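Local coordinates for tripeptidase (PDB 3RZA), which probably cleaves tripeptides as a metal-dependent hydrolase of the M20/M25/M40 peptidase family that binds zinc and calcium ions, at residues 25-28 and 29-33; 99-102 and 103-107; 38-41 and 42-45; 370-374 and 375-379; 170-174 and 175-179. All blocks are in the same frame, centred on the assembly; numbering follows the deposited sequence.

Interaction 1 of 5, residues 25-28 and 29-33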
loop_
_atom_site.group_PDB
_atom_site.type_symbol
_atom_site.label_atom_id
_atom_site.label_comp_id
_atom_site.label_asym_id
_atom_site.label_seq_id
_atom_site.Cartn_x
_atom_site.Cartn_y
_atom_site.Cartn_z
ATOM N N ARG A 25 -32.470 -32.424 -17.781
ATOM C CA ARG A 25 -31.459 -33.191 -17.042
ATOM C C ARG A 25 -30.121 -32.437 -16.970
ATOM O O ARG A 25 -29.487 -32.419 -15.907
ATOM C CB ARG A 25 -31.252 -34.573 -17.648
ATOM C CG ARG A 25 -30.301 -35.487 -16.827
ATOM C CD ARG A 25 -30.309 -36.886 -17.363
ATOM N NE ARG A 25 -29.826 -36.923 -18.742
ATOM C CZ ARG A 25 -30.112 -37.871 -19.651
ATOM N NH1 ARG A 25 -30.844 -38.949 -19.339
ATOM N NH2 ARG A 25 -29.618 -37.757 -20.893
ATOM N N LEU A 26 -29.711 -31.830 -18.091
ATOM C CA LEU A 26 -28.494 -30.991 -18.163
ATOM C C LEU A 26 -28.556 -29.851 -17.159
ATOM O O LEU A 26 -27.586 -29.609 -16.437
ATOM C CB LEU A 26 -28.321 -30.408 -19.585
ATOM C CG LEU A 26 -27.170 -29.423 -19.878
ATOM C CD1 LEU A 26 -25.841 -29.987 -19.429
ATOM C CD2 LEU A 26 -27.133 -29.070 -21.375
ATOM N N LEU A 27 -29.690 -29.137 -17.159
ATOM C CA LEU A 27 -29.927 -28.023 -16.227
ATOM C C LEU A 27 -29.854 -28.486 -14.763
ATOM O O LEU A 27 -29.190 -27.858 -13.965
ATOM C CB LEU A 27 -31.296 -27.337 -16.526
ATOM C CG LEU A 27 -31.794 -26.207 -15.599
ATOM C CD1 LEU A 27 -30.749 -25.153 -15.416
ATOM C CD2 LEU A 27 -33.140 -25.596 -16.137
ATOM N N ASN A 28 -30.512 -29.592 -14.436
ATOM C CA ASN A 28 -30.458 -30.153 -13.077
ATOM C C ASN A 28 -29.041 -30.549 -12.653
ATOM O O ASN A 28 -28.647 -30.263 -11.532
ATOM C CB ASN A 28 -31.413 -31.354 -12.921
ATOM C CG ASN A 28 -32.894 -30.966 -13.064
ATOM O OD1 ASN A 28 -33.273 -29.810 -12.915
ATOM N ND2 ASN A 28 -33.723 -31.947 -13.348
ATOM N N THR A 29 -28.272 -31.139 -13.573
ATOM C CA THR A 29 -26.858 -31.481 -13.324
ATOM C C THR A 29 -26.010 -30.251 -13.057
ATOM O O THR A 29 -25.230 -30.233 -12.112
ATOM C CB THR A 29 -26.268 -32.286 -14.489
ATOM O OG1 THR A 29 -26.997 -33.503 -14.608
ATOM C CG2 THR A 29 -24.767 -32.598 -14.276
ATOM N N PHE A 30 -26.218 -29.202 -13.846
ATOM C CA PHE A 30 -25.522 -27.928 -13.631
ATOM C C PHE A 30 -25.849 -27.349 -12.252
ATOM O O PHE A 30 -24.950 -26.927 -11.538
ATOM C CB PHE A 30 -25.906 -26.920 -14.724
ATOM C CG PHE A 30 -25.299 -25.577 -14.538
ATOM C CD1 PHE A 30 -23.934 -25.422 -14.655
ATOM C CD2 PHE A 30 -26.070 -24.475 -14.201
ATOM C CE1 PHE A 30 -23.340 -24.229 -14.468
ATOM C CE2 PHE A 30 -25.457 -23.214 -14.008
ATOM C CZ PHE A 30 -24.100 -23.094 -14.157
ATOM N N LEU A 31 -27.145 -27.334 -11.897
ATOM C CA LEU A 31 -27.587 -26.776 -10.613
ATOM C C LEU A 31 -27.016 -27.581 -9.431
ATOM O O LEU A 31 -26.545 -27.001 -8.449
ATOM C CB LEU A 31 -29.129 -26.674 -10.542
ATOM C CG LEU A 31 -29.807 -25.697 -11.539
ATOM C CD1 LEU A 31 -31.315 -25.901 -11.584
ATOM C CD2 LEU A 31 -29.483 -24.240 -11.265
ATOM N N GLU A 32 -26.988 -28.902 -9.572
ATOM C CA GLU A 32 -26.385 -29.783 -8.574
ATOM C C GLU A 32 -24.911 -29.431 -8.299
ATOM O O GLU A 32 -24.500 -29.300 -7.126
ATOM C CB GLU A 32 -26.497 -31.253 -9.021
ATOM C CG GLU A 32 -26.165 -32.270 -7.916
ATOM C CD GLU A 32 -26.113 -33.710 -8.398
ATOM O OE1 GLU A 32 -26.561 -34.004 -9.546
ATOM O OE2 GLU A 32 -25.623 -34.557 -7.605
ATOM N N LEU A 33 -24.140 -29.245 -9.376
ATOM C CA LEU A 33 -22.706 -29.009 -9.266
ATOM C C LEU A 33 -22.353 -27.656 -8.662
ATOM O O LEU A 33 -21.430 -27.596 -7.842
ATOM C CB LEU A 33 -21.996 -29.180 -10.606
ATOM C CG LEU A 33 -21.941 -30.575 -11.220
ATOM C CD1 LEU A 33 -21.316 -30.461 -12.598
ATOM C CD2 LEU A 33 -21.157 -31.562 -10.354
#

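Interaction 2 of 5, residues 99-102 and 103-107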
loop_
_atom_site.group_PDB
_atom_site.type_symbol
_atom_site.label_atom_id
_atom_site.label_comp_id
_atom_site.label_asym_id
_atom_site.label_seq_id
_atom_site.Cartn_x
_atom_site.Cartn_y
_atom_site.Cartn_z
HETATM N N MSE A 99 -12.687 -28.377 -11.845
HETATM C CA MSE A 99 -13.719 -28.544 -10.812
HETATM C C MSE A 99 -13.747 -27.413 -9.774
HETATM O O MSE A 99 -14.713 -27.319 -8.993
HETATM C CB MSE A 99 -13.567 -29.906 -10.141
HETATM C CG MSE A 99 -12.462 -30.022 -9.139
HETATM SE SE MSE A 99 -12.275 -31.810 -8.549
HETATM C CE MSE A 99 -11.333 -32.521 -10.106
ATOM N N ASP A 100 -12.688 -26.585 -9.737
ATOM C CA ASP A 100 -12.615 -25.448 -8.805
ATOM C C ASP A 100 -13.234 -24.150 -9.377
ATOM O O ASP A 100 -13.335 -23.974 -10.586
ATOM C CB ASP A 100 -11.179 -25.173 -8.323
ATOM C CG ASP A 100 -10.221 -24.737 -9.457
ATOM O OD1 ASP A 100 -10.260 -25.353 -10.540
ATOM O OD2 ASP A 100 -9.419 -23.803 -9.253
ATOM N N THR A 101 -13.645 -23.265 -8.465
ATOM C CA THR A 101 -14.130 -21.927 -8.792
ATOM C C THR A 101 -13.298 -20.887 -8.036
ATOM O O THR A 101 -12.606 -21.216 -7.071
ATOM C CB THR A 101 -15.576 -21.764 -8.357
ATOM O OG1 THR A 101 -15.616 -21.666 -6.929
ATOM C CG2 THR A 101 -16.399 -22.929 -8.794
ATOM N N VAL A 102 -13.416 -19.618 -8.441
ATOM C CA VAL A 102 -12.847 -18.507 -7.643
ATOM C C VAL A 102 -13.672 -18.293 -6.369
ATOM O O VAL A 102 -14.706 -18.964 -6.153
ATOM C CB VAL A 102 -12.754 -17.172 -8.429
ATOM C CG1 VAL A 102 -11.950 -17.361 -9.737
ATOM C CG2 VAL A 102 -14.143 -16.584 -8.681
ATOM N N VAL A 103 -13.153 -17.419 -5.501
ATOM C CA VAL A 103 -13.852 -16.903 -4.317
ATOM C C VAL A 103 -14.695 -15.671 -4.748
ATOM O O VAL A 103 -14.306 -14.982 -5.674
ATOM C CB VAL A 103 -12.785 -16.504 -3.220
ATOM C CG1 VAL A 103 -13.410 -15.797 -2.032
ATOM C CG2 VAL A 103 -12.012 -17.756 -2.748
ATOM N N PRO A 104 -15.864 -15.390 -4.086
ATOM C CA PRO A 104 -16.593 -16.147 -3.060
ATOM C C PRO A 104 -17.563 -17.109 -3.690
ATOM O O PRO A 104 -18.383 -16.687 -4.498
ATOM C CB PRO A 104 -17.346 -15.057 -2.285
ATOM C CG PRO A 104 -17.562 -13.960 -3.275
ATOM C CD PRO A 104 -16.483 -14.062 -4.315
ATOM N N ALA A 105 -17.466 -18.387 -3.321
ATOM C CA ALA A 105 -18.364 -19.433 -3.836
ATOM C C ALA A 105 -18.658 -20.500 -2.777
ATOM O O ALA A 105 -18.602 -21.715 -3.062
ATOM C CB ALA A 105 -17.766 -20.051 -5.068
ATOM N N ILE A 106 -18.959 -20.029 -1.558
ATOM C CA ILE A 106 -19.481 -20.855 -0.490
ATOM C C ILE A 106 -20.977 -20.597 -0.438
ATOM O O ILE A 106 -21.408 -19.428 -0.407
ATOM C CB ILE A 106 -18.809 -20.553 0.882
ATOM C CG1 ILE A 106 -17.348 -21.071 0.883
ATOM C CG2 ILE A 106 -19.625 -21.208 2.062
ATOM C CD1 ILE A 106 -16.365 -20.273 1.810
ATOM N N ASN A 107 -21.764 -21.684 -0.485
ATOM C CA ASN A 107 -23.214 -21.631 -0.321
ATOM C C ASN A 107 -23.877 -20.895 -1.507
ATOM O O ASN A 107 -24.653 -19.951 -1.323
ATOM C CB ASN A 107 -23.549 -21.007 1.055
ATOM C CG ASN A 107 -24.767 -21.602 1.693
ATOM O OD1 ASN A 107 -25.764 -21.931 1.021
ATOM N ND2 ASN A 107 -24.710 -21.747 3.024
HETATM O O HOH W 1 -17.723 -23.114 -5.485
#

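Interaction 3 of 5, residues 38-41 and 42-45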
loop_
_atom_site.group_PDB
_atom_site.type_symbol
_atom_site.label_atom_id
_atom_site.label_comp_id
_atom_site.label_asym_id
_atom_site.label_seq_id
_atom_site.Cartn_x
_atom_site.Cartn_y
_atom_site.Cartn_z
ATOM N N SER A 38 -16.639 -25.593 -4.176
ATOM C CA SER A 38 -15.307 -26.004 -4.638
ATOM C C SER A 38 -14.419 -24.778 -4.907
ATOM O O SER A 38 -13.826 -24.644 -5.990
ATOM C CB SER A 38 -15.423 -26.882 -5.889
ATOM O OG SER A 38 -16.045 -26.175 -6.944
ATOM N N GLU A 39 -14.289 -23.904 -3.905
ATOM C CA GLU A 39 -13.374 -22.754 -4.020
ATOM C C GLU A 39 -11.987 -23.300 -4.217
ATOM O O GLU A 39 -11.657 -24.341 -3.645
ATOM C CB GLU A 39 -13.413 -21.874 -2.767
ATOM C CG GLU A 39 -14.712 -21.071 -2.588
ATOM C CD GLU A 39 -14.659 -20.082 -1.410
ATOM O OE1 GLU A 39 -13.995 -20.382 -0.397
ATOM O OE2 GLU A 39 -15.318 -19.020 -1.490
ATOM N N THR A 40 -11.188 -22.634 -5.053
ATOM C CA THR A 40 -9.865 -23.154 -5.462
ATOM C C THR A 40 -8.995 -23.450 -4.244
ATOM O O THR A 40 -9.017 -22.706 -3.256
ATOM C CB THR A 40 -9.160 -22.179 -6.477
ATOM O OG1 THR A 40 -8.073 -22.839 -7.148
ATOM C CG2 THR A 40 -8.669 -20.896 -5.806
ATOM N N GLY A 41 -8.327 -24.597 -4.280
ATOM C CA GLY A 41 -7.642 -25.148 -3.123
ATOM C C GLY A 41 -8.447 -26.011 -2.161
ATOM O O GLY A 41 -7.844 -26.737 -1.371
ATOM N N ASN A 42 -9.787 -25.954 -2.228
ATOM C CA ASN A 42 -10.681 -26.737 -1.360
ATOM C C ASN A 42 -11.602 -27.627 -2.184
ATOM O O ASN A 42 -12.826 -27.646 -1.983
ATOM C CB ASN A 42 -11.492 -25.808 -0.449
ATOM C CG ASN A 42 -10.625 -25.062 0.558
ATOM O OD1 ASN A 42 -9.523 -25.494 0.899
ATOM N ND2 ASN A 42 -11.133 -23.939 1.051
ATOM N N GLU A 43 -10.983 -28.402 -3.076
ATOM C CA GLU A 43 -11.683 -29.281 -4.018
ATOM C C GLU A 43 -12.043 -30.650 -3.400
ATOM O O GLU A 43 -12.684 -31.445 -4.065
ATOM C CB GLU A 43 -10.826 -29.544 -5.283
ATOM C CG GLU A 43 -10.462 -28.314 -6.113
ATOM C CD GLU A 43 -9.170 -27.617 -5.696
ATOM O OE1 GLU A 43 -8.609 -27.950 -4.647
ATOM O OE2 GLU A 43 -8.731 -26.691 -6.415
ATOM N N SER A 44 -11.634 -30.916 -2.147
ATOM C CA SER A 44 -11.783 -32.247 -1.514
ATOM C C SER A 44 -13.214 -32.801 -1.390
ATOM O O SER A 44 -13.389 -34.010 -1.312
ATOM C CB SER A 44 -11.138 -32.250 -0.114
ATOM O OG SER A 44 -11.843 -31.434 0.766
ATOM N N THR A 45 -14.219 -31.931 -1.346
ATOM C CA THR A 45 -15.622 -32.370 -1.284
ATOM C C THR A 45 -16.202 -32.697 -2.662
ATOM O O THR A 45 -16.845 -33.740 -2.835
ATOM C CB THR A 45 -16.496 -31.343 -0.585
ATOM O OG1 THR A 45 -16.071 -31.225 0.766
ATOM C CG2 THR A 45 -17.941 -31.780 -0.580
#

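Interaction 4 of 5, residues 370-374 and 375-379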
loop_
_atom_site.group_PDB
_atom_site.type_symbol
_atom_site.label_atom_id
_atom_site.label_comp_id
_atom_site.label_asym_id
_atom_site.label_seq_id
_atom_site.Cartn_x
_atom_site.Cartn_y
_atom_site.Cartn_z
ATOM N N GLU A 370 -22.177 -13.164 -12.062
ATOM C CA GLU A 370 -21.954 -14.230 -13.051
ATOM C C GLU A 370 -23.255 -14.859 -13.428
ATOM O O GLU A 370 -24.095 -15.086 -12.566
ATOM C CB GLU A 370 -21.018 -15.314 -12.524
ATOM C CG GLU A 370 -20.725 -16.465 -13.539
ATOM C CD GLU A 370 -19.792 -17.517 -12.982
ATOM O OE1 GLU A 370 -19.420 -17.422 -11.792
ATOM O OE2 GLU A 370 -19.451 -18.456 -13.729
ATOM N N ARG A 371 -23.420 -15.140 -14.718
ATOM C CA ARG A 371 -24.626 -15.812 -15.187
ATOM C C ARG A 371 -24.349 -16.752 -16.323
ATOM O O ARG A 371 -23.333 -16.612 -17.018
ATOM C CB ARG A 371 -25.690 -14.785 -15.596
ATOM C CG ARG A 371 -25.313 -13.932 -16.814
ATOM C CD ARG A 371 -26.365 -12.877 -17.124
ATOM N NE ARG A 371 -26.118 -12.306 -18.460
ATOM C CZ ARG A 371 -26.929 -11.477 -19.130
ATOM N NH1 ARG A 371 -28.082 -11.039 -18.606
ATOM N NH2 ARG A 371 -26.571 -11.077 -20.349
HETATM N N MSE A 372 -25.276 -17.694 -16.528
HETATM C CA MSE A 372 -25.158 -18.700 -17.598
HETATM C C MSE A 372 -26.436 -18.666 -18.424
HETATM O O MSE A 372 -27.515 -18.908 -17.866
HETATM C CB MSE A 372 -24.951 -20.091 -17.000
HETATM C CG MSE A 372 -24.641 -21.179 -18.009
HETATM SE SE MSE A 372 -23.027 -20.904 -19.004
HETATM C CE MSE A 372 -23.325 -22.117 -20.460
ATOM N N PRO A 373 -26.331 -18.388 -19.748
ATOM C CA PRO A 373 -27.530 -18.560 -20.570
ATOM C C PRO A 373 -27.889 -20.033 -20.731
ATOM O O PRO A 373 -27.009 -20.845 -21.024
ATOM C CB PRO A 373 -27.135 -17.935 -21.920
ATOM C CG PRO A 373 -25.722 -17.400 -21.735
ATOM C CD PRO A 373 -25.153 -18.042 -20.574
ATOM N N ILE A 374 -29.165 -20.369 -20.521
ATOM C CA ILE A 374 -29.651 -21.752 -20.671
ATOM C C ILE A 374 -29.458 -22.218 -22.126
ATOM O O ILE A 374 -29.031 -23.337 -22.355
ATOM C CB ILE A 374 -31.165 -21.910 -20.231
ATOM C CG1 ILE A 374 -31.350 -21.672 -18.725
ATOM C CG2 ILE A 374 -31.720 -23.300 -20.577
ATOM C CD1 ILE A 374 -32.836 -21.255 -18.335
ATOM N N LYS A 375 -29.727 -21.338 -23.094
ATOM C CA LYS A 375 -29.551 -21.683 -24.513
ATOM C C LYS A 375 -28.080 -22.059 -24.824
ATOM O O LYS A 375 -27.829 -22.998 -25.582
ATOM C CB LYS A 375 -30.035 -20.550 -25.428
ATOM C CG LYS A 375 -29.916 -20.845 -26.945
ATOM C CD LYS A 375 -30.516 -19.751 -27.765
ATOM C CE LYS A 375 -30.424 -20.071 -29.229
ATOM N NZ LYS A 375 -30.954 -18.939 -30.059
ATOM N N SER A 376 -27.136 -21.358 -24.209
ATOM C CA SER A 376 -25.683 -21.688 -24.364
ATOM C C SER A 376 -25.284 -23.042 -23.748
ATOM O O SER A 376 -24.492 -23.794 -24.333
ATOM C CB SER A 376 -24.810 -20.566 -23.795
ATOM O OG SER A 376 -24.967 -19.379 -24.556
ATOM N N LEU A 377 -25.854 -23.349 -22.582
ATOM C CA LEU A 377 -25.620 -24.623 -21.936
ATOM C C LEU A 377 -26.111 -25.773 -22.819
ATOM O O LEU A 377 -25.413 -26.738 -22.984
ATOM C CB LEU A 377 -26.314 -24.659 -20.573
ATOM C CG LEU A 377 -26.126 -25.865 -19.672
ATOM C CD1 LEU A 377 -24.706 -25.942 -19.141
ATOM C CD2 LEU A 377 -27.142 -25.783 -18.529
ATOM N N ASN A 378 -27.318 -25.635 -23.358
ATOM C CA ASN A 378 -27.887 -26.614 -24.318
ATOM C C ASN A 378 -27.017 -26.783 -25.560
ATOM O O ASN A 378 -26.669 -27.905 -25.927
ATOM C CB ASN A 378 -29.312 -26.207 -24.722
ATOM C CG ASN A 378 -30.303 -26.251 -23.555
ATOM O OD1 ASN A 378 -30.088 -26.962 -22.560
ATOM N ND2 ASN A 378 -31.401 -25.473 -23.670
ATOM N N LEU A 379 -26.639 -25.665 -26.183
ATOM C CA LEU A 379 -25.761 -25.701 -27.368
ATOM C C LEU A 379 -24.380 -26.302 -27.104
ATOM O O LEU A 379 -23.845 -26.981 -27.986
ATOM C CB LEU A 379 -25.602 -24.285 -28.005
ATOM C CG LEU A 379 -26.839 -23.718 -28.725
ATOM C CD1 LEU A 379 -26.600 -22.250 -29.047
ATOM C CD2 LEU A 379 -27.205 -24.515 -30.018
#

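Interaction 5 of 5, residues 170-174 and 175-179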
loop_
_atom_site.group_PDB
_atom_site.type_symbol
_atom_site.label_atom_id
_atom_site.label_comp_id
_atom_site.label_asym_id
_atom_site.label_seq_id
_atom_site.Cartn_x
_atom_site.Cartn_y
_atom_site.Cartn_z
ATOM N N LYS A 170 -0.532 -28.316 -14.036
ATOM C CA LYS A 170 0.941 -28.371 -13.836
ATOM C C LYS A 170 1.430 -29.567 -13.040
ATOM O O LYS A 170 2.585 -29.963 -13.177
ATOM C CB LYS A 170 1.449 -27.095 -13.144
ATOM C CG LYS A 170 1.485 -25.889 -14.051
ATOM C CD LYS A 170 1.721 -24.592 -13.294
ATOM C CE LYS A 170 1.790 -23.413 -14.271
ATOM N NZ LYS A 170 1.688 -22.126 -13.582
ATOM N N GLU A 171 0.576 -30.093 -12.160
ATOM C CA GLU A 171 0.871 -31.316 -11.376
ATOM C C GLU A 171 0.342 -32.591 -12.030
ATOM O O GLU A 171 0.571 -33.683 -11.512
ATOM C CB GLU A 171 0.279 -31.171 -9.964
ATOM C CG GLU A 171 0.922 -30.054 -9.131
ATOM C CD GLU A 171 2.344 -30.387 -8.690
ATOM O OE1 GLU A 171 2.525 -31.435 -8.041
ATOM O OE2 GLU A 171 3.267 -29.602 -8.983
ATOM N N LEU A 172 -0.348 -32.453 -13.164
ATOM C CA LEU A 172 -0.927 -33.584 -13.881
ATOM C C LEU A 172 0.134 -34.629 -14.297
ATOM O O LEU A 172 1.176 -34.283 -14.869
ATOM C CB LEU A 172 -1.693 -33.085 -15.117
ATOM C CG LEU A 172 -2.771 -33.922 -15.773
ATOM C CD1 LEU A 172 -3.898 -34.255 -14.797
ATOM C CD2 LEU A 172 -3.309 -33.123 -16.949
ATOM N N ASN A 173 -0.100 -35.886 -13.924
ATOM C CA ASN A 173 0.683 -36.996 -14.443
ATOM C C ASN A 173 0.330 -37.208 -15.923
ATOM O O ASN A 173 -0.689 -37.802 -16.237
ATOM C CB ASN A 173 0.422 -38.258 -13.625
ATOM C CG ASN A 173 1.320 -39.416 -14.013
ATOM O OD1 ASN A 173 2.147 -39.333 -14.936
ATOM N ND2 ASN A 173 1.171 -40.514 -13.285
ATOM N N SER A 174 1.214 -36.760 -16.815
ATOM C CA SER A 174 0.974 -36.838 -18.257
ATOM C C SER A 174 0.973 -38.258 -18.822
ATOM O O SER A 174 0.491 -38.467 -19.918
ATOM C CB SER A 174 2.009 -35.988 -19.019
ATOM O OG SER A 174 3.300 -36.562 -18.969
ATOM N N GLU A 175 1.528 -39.220 -18.090
ATOM C CA GLU A 175 1.472 -40.626 -18.505
ATOM C C GLU A 175 0.084 -41.281 -18.365
ATOM O O GLU A 175 -0.163 -42.317 -18.966
ATOM C CB GLU A 175 2.557 -41.432 -17.792
ATOM C CG GLU A 175 3.942 -41.075 -18.344
ATOM C CD GLU A 175 5.066 -41.560 -17.485
ATOM O OE1 GLU A 175 5.156 -42.797 -17.260
ATOM O OE2 GLU A 175 5.881 -40.707 -17.051
ATOM N N LEU A 176 -0.815 -40.661 -17.605
ATOM C CA LEU A 176 -2.230 -41.025 -17.619
ATOM C C LEU A 176 -2.962 -40.607 -18.911
ATOM O O LEU A 176 -4.028 -41.146 -19.191
ATOM C CB LEU A 176 -2.947 -40.441 -16.394
ATOM C CG LEU A 176 -2.470 -40.939 -15.021
ATOM C CD1 LEU A 176 -3.092 -40.130 -13.878
ATOM C CD2 LEU A 176 -2.753 -42.448 -14.835
ATOM N N LEU A 177 -2.406 -39.651 -19.675
ATOM C CA LEU A 177 -3.054 -39.138 -20.882
ATOM C C LEU A 177 -2.762 -40.013 -22.085
ATOM O O LEU A 177 -1.663 -40.520 -22.236
ATOM C CB LEU A 177 -2.607 -37.698 -21.185
ATOM C CG LEU A 177 -2.807 -36.619 -20.113
ATOM C CD1 LEU A 177 -2.648 -35.238 -20.737
ATOM C CD2 LEU A 177 -4.162 -36.726 -19.416
ATOM N N ASP A 178 -3.762 -40.156 -22.954
ATOM C CA ASP A 178 -3.646 -40.938 -24.185
ATOM C C ASP A 178 -4.667 -40.357 -25.162
ATOM O O ASP A 178 -5.842 -40.794 -25.190
ATOM C CB ASP A 178 -3.893 -42.436 -23.908
ATOM C CG ASP A 178 -3.753 -43.299 -25.144
ATOM O OD1 ASP A 178 -2.992 -42.939 -26.053
ATOM O OD2 ASP A 178 -4.388 -44.371 -25.197
ATOM N N ALA A 179 -4.238 -39.326 -25.897
ATOM C CA ALA A 179 -5.092 -38.623 -26.859
ATOM C C ALA A 179 -4.248 -38.063 -27.995
ATOM O O ALA A 179 -3.109 -37.670 -27.775
ATOM C CB ALA A 179 -5.848 -37.493 -26.163
HETATM O O HOH W 2 3.322 -42.477 -14.554
#

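Interaction 1 of 5, residues 25-28 and 29-33
Leu27 and Leu31, one turn apart on helix 23-34, bring their methyls together at 3.9 Å between the two CD1 atoms, the side chains crossing obliquely. Leu27 CG stands anti to the backbone N (chi1 176°), while Leu31 CG lies beside its own N, and these two torsions carry the CD1 methyls into contact; Leu31 CG also rests 3.3 Å from Leu27 O. That oxygen is already taken by Leu31 N at 3.0 Å. The same i to i+4 pattern satisfies the other acceptors: Thr29 N reaches Arg25 O at 2.9 Å, Phe30 N reaches Leu26 O at 3.0 Å, and Glu32 N reaches Asn28 O at 2.9 Å. Thr29 OG1 sits 3.0 Å from Arg25 O, folded back toward the helix by chi1 of -62°. The charged ends turn outward to other helices, Arg25 to Glu139 and Glu146 of helix 128-147 and Glu32 to Lys53. Leu27, Phe30 and Leu31 all touch Ile118 of strand 117-119, and Leu26 meets Leu377 and Ala381 of helix 374-393. Each carbonyl of residues 25-28 is thus taken by the N-H four residues on, leaving the side chains to join the helix to its neighbours.

Interaction 2 of 5, residues 99-102 and 103-107
Thr101 and Ala105 meet across a tight bend of the loop after strand 93-98, the Ala105 methyl CB lying 3.3 Å from Thr101 OG1. The same CB also comes within 3.4 Å of Val102 O, and the hydroxyl reaches that oxygen with a hydrogen bond of 3.0 Å between Thr101 OG1 and Val102 O. A chi1 of 73° seats OG1 between the backbone N and the carbonyl carbon of its own residue, which turns the hydroxyl to the inside of the bend. There water 1 donates one hydrogen bond to Thr101 OG1 at 2.9 Å and another to Ala105 O, likewise at 2.9 Å. Water 1 therefore bridges the two arms where no direct hydrogen bond joins them. The outer side is looser: Val103 and Pro104 are exposed, joined by a cis peptide bond. Val102 CG2 lies 3.4 Å from Val103 O, and the Val102 side chain also touches Glu163, a calcium ligand, and is about 5 Å from a bound calcium ion. Ala105 N is held from outside by the carboxylate of Glu39. With the zinc ligand His98 just upstream and Asp100 following, the segment is consistent with the H-x-D signature of M20 peptidases, placed at the end of a strand of the central sheet.

Interaction 3 of 5, residues 38-41 and 42-45
The Glu43 carboxylate lies against the Gly41 backbone: Gly41 N donates to Glu43 OE2 at 3.0 Å from above the carboxylate plane, 48° out of it, while Glu43 OE1 stands 3.2 Å from Gly41 C. A bend at chi2 (89°) folds the acid back over the chain to put it there. Gly161 N also bonds OE2 and Gly73 N bonds OE1, so three backbone N-H groups grip this buried group and would probably stabilise its negative charge. The glycine is the third residue of a type II beta turn from Glu39 to Asn42, closed by Asn42 N on Glu39 O at 2.8 Å. Its positive phi of 86° is what the third position of such a turn takes, a place commonly occupied by glycine. Thr40 runs alongside Glu43, its OG1 4.0 Å from Glu43 OE2, and that OG1 is hydrogen-bonded to Ser164 OG and Asp100 OD2. The turn lies in the loop between helices 23-34 and 46-56. Ser38 and Thr40 share backbone hydrogen bonds with Thr101, and Ser38 OG meets Met99 O and Lys131 of helix 128-147, which ties this loop to the one that follows strand 93-98.

Interaction 4 of 5, residues 370-374 and 375-379
Pro373 O takes a hydrogen bond from Leu377 N at 3.2 Å, with Pro373 at the N-cap position where strand 371-373 gives way to helix 374-393. A second backbone bond follows, Asn378 N meeting Ile374 O at 3.0 Å, almost straight at 172°. Apolar packing comes from selenomethionine Met372, whose CE lies 3.9 Å from Leu377 CB. Its bend at chi2 (61°) also brings CE close over the backbone, 3.5 Å from Leu377 N. Mixed contacts complete the turn: Pro373 CG lies 3.5 Å from Ser376 OG, and Ile374 CG2 lies 3.8 Å from Asn378 ND2, those two side chains running alongside and pointing the same way. Met372 also pairs with Ile118 through its backbone and touches Ala128 and Ala132 of helix 128-147. The chain thus changes from strand to helix with the carbonyls of Pro373 and Ile374 taking the N-H groups of Leu377 and Asn378, while the Met372 methyl covers the first turn.

Interaction 5 of 5, residues 170-174 and 175-179
A chi1 of -174° swings the Asn173 amide toward the chain ahead, which places OD1 3.2 Å from Glu175 N in a hydrogen bond. This is an Asx turn at the start of the short 3-10 turn, in the loop between helix 167-171 and strand 181-184. Glu175 N stands above the plane of the Asn173 amide carbonyl, 49° out of it, rather than on a lone pair. Two backbone bonds of i to i+3 type wind the turn: Leu176 N to Asn173 O at 3.2 Å and Leu177 N to Ser174 O at 3.1 Å, both donors again lying above the carbonyl plane. Leu176 crosses Asn173 at about a right angle, its CD1 4.0 Å from Asn173 CB. The amide and the Glu175 carboxylate have planes 80° apart, and water 2 joins them on the solvent side, accepting from Asn173 ND2 at 3.2 Å and donating weakly to Glu175 OE1. Inward, Leu172 and Leu177 both touch Ile348 of helix 344-348 and Val157 of strand 154-159, so the turn lies over the central sheet. Beyond it, Asp178 forms a salt bridge with Lys92. Between the two leucines, the approach is a loose one, 4.4 Å from Leu172 CD2 to Leu177 CD1.

Interactions 1 and 4 pack on each other, centres about 12 Å apart, with Leu26 and Phe30 against Leu377 and Met372; both share Ile118 and rely on i to i+4 helix bonds and apolar packing. Interactions 2 and 3, centres about 8 Å apart, are neighbouring loops near the metal site, and there side-chain oxygens gripped by backbone N-H groups, hydroxyls and a water do most of the work. Interaction 5 stands apart as the surface contact, its centre 21 to 30 Å from the others; its bent 3-10 and Asx bonds contrast with the straighter helix bonds. The other four are partly buried.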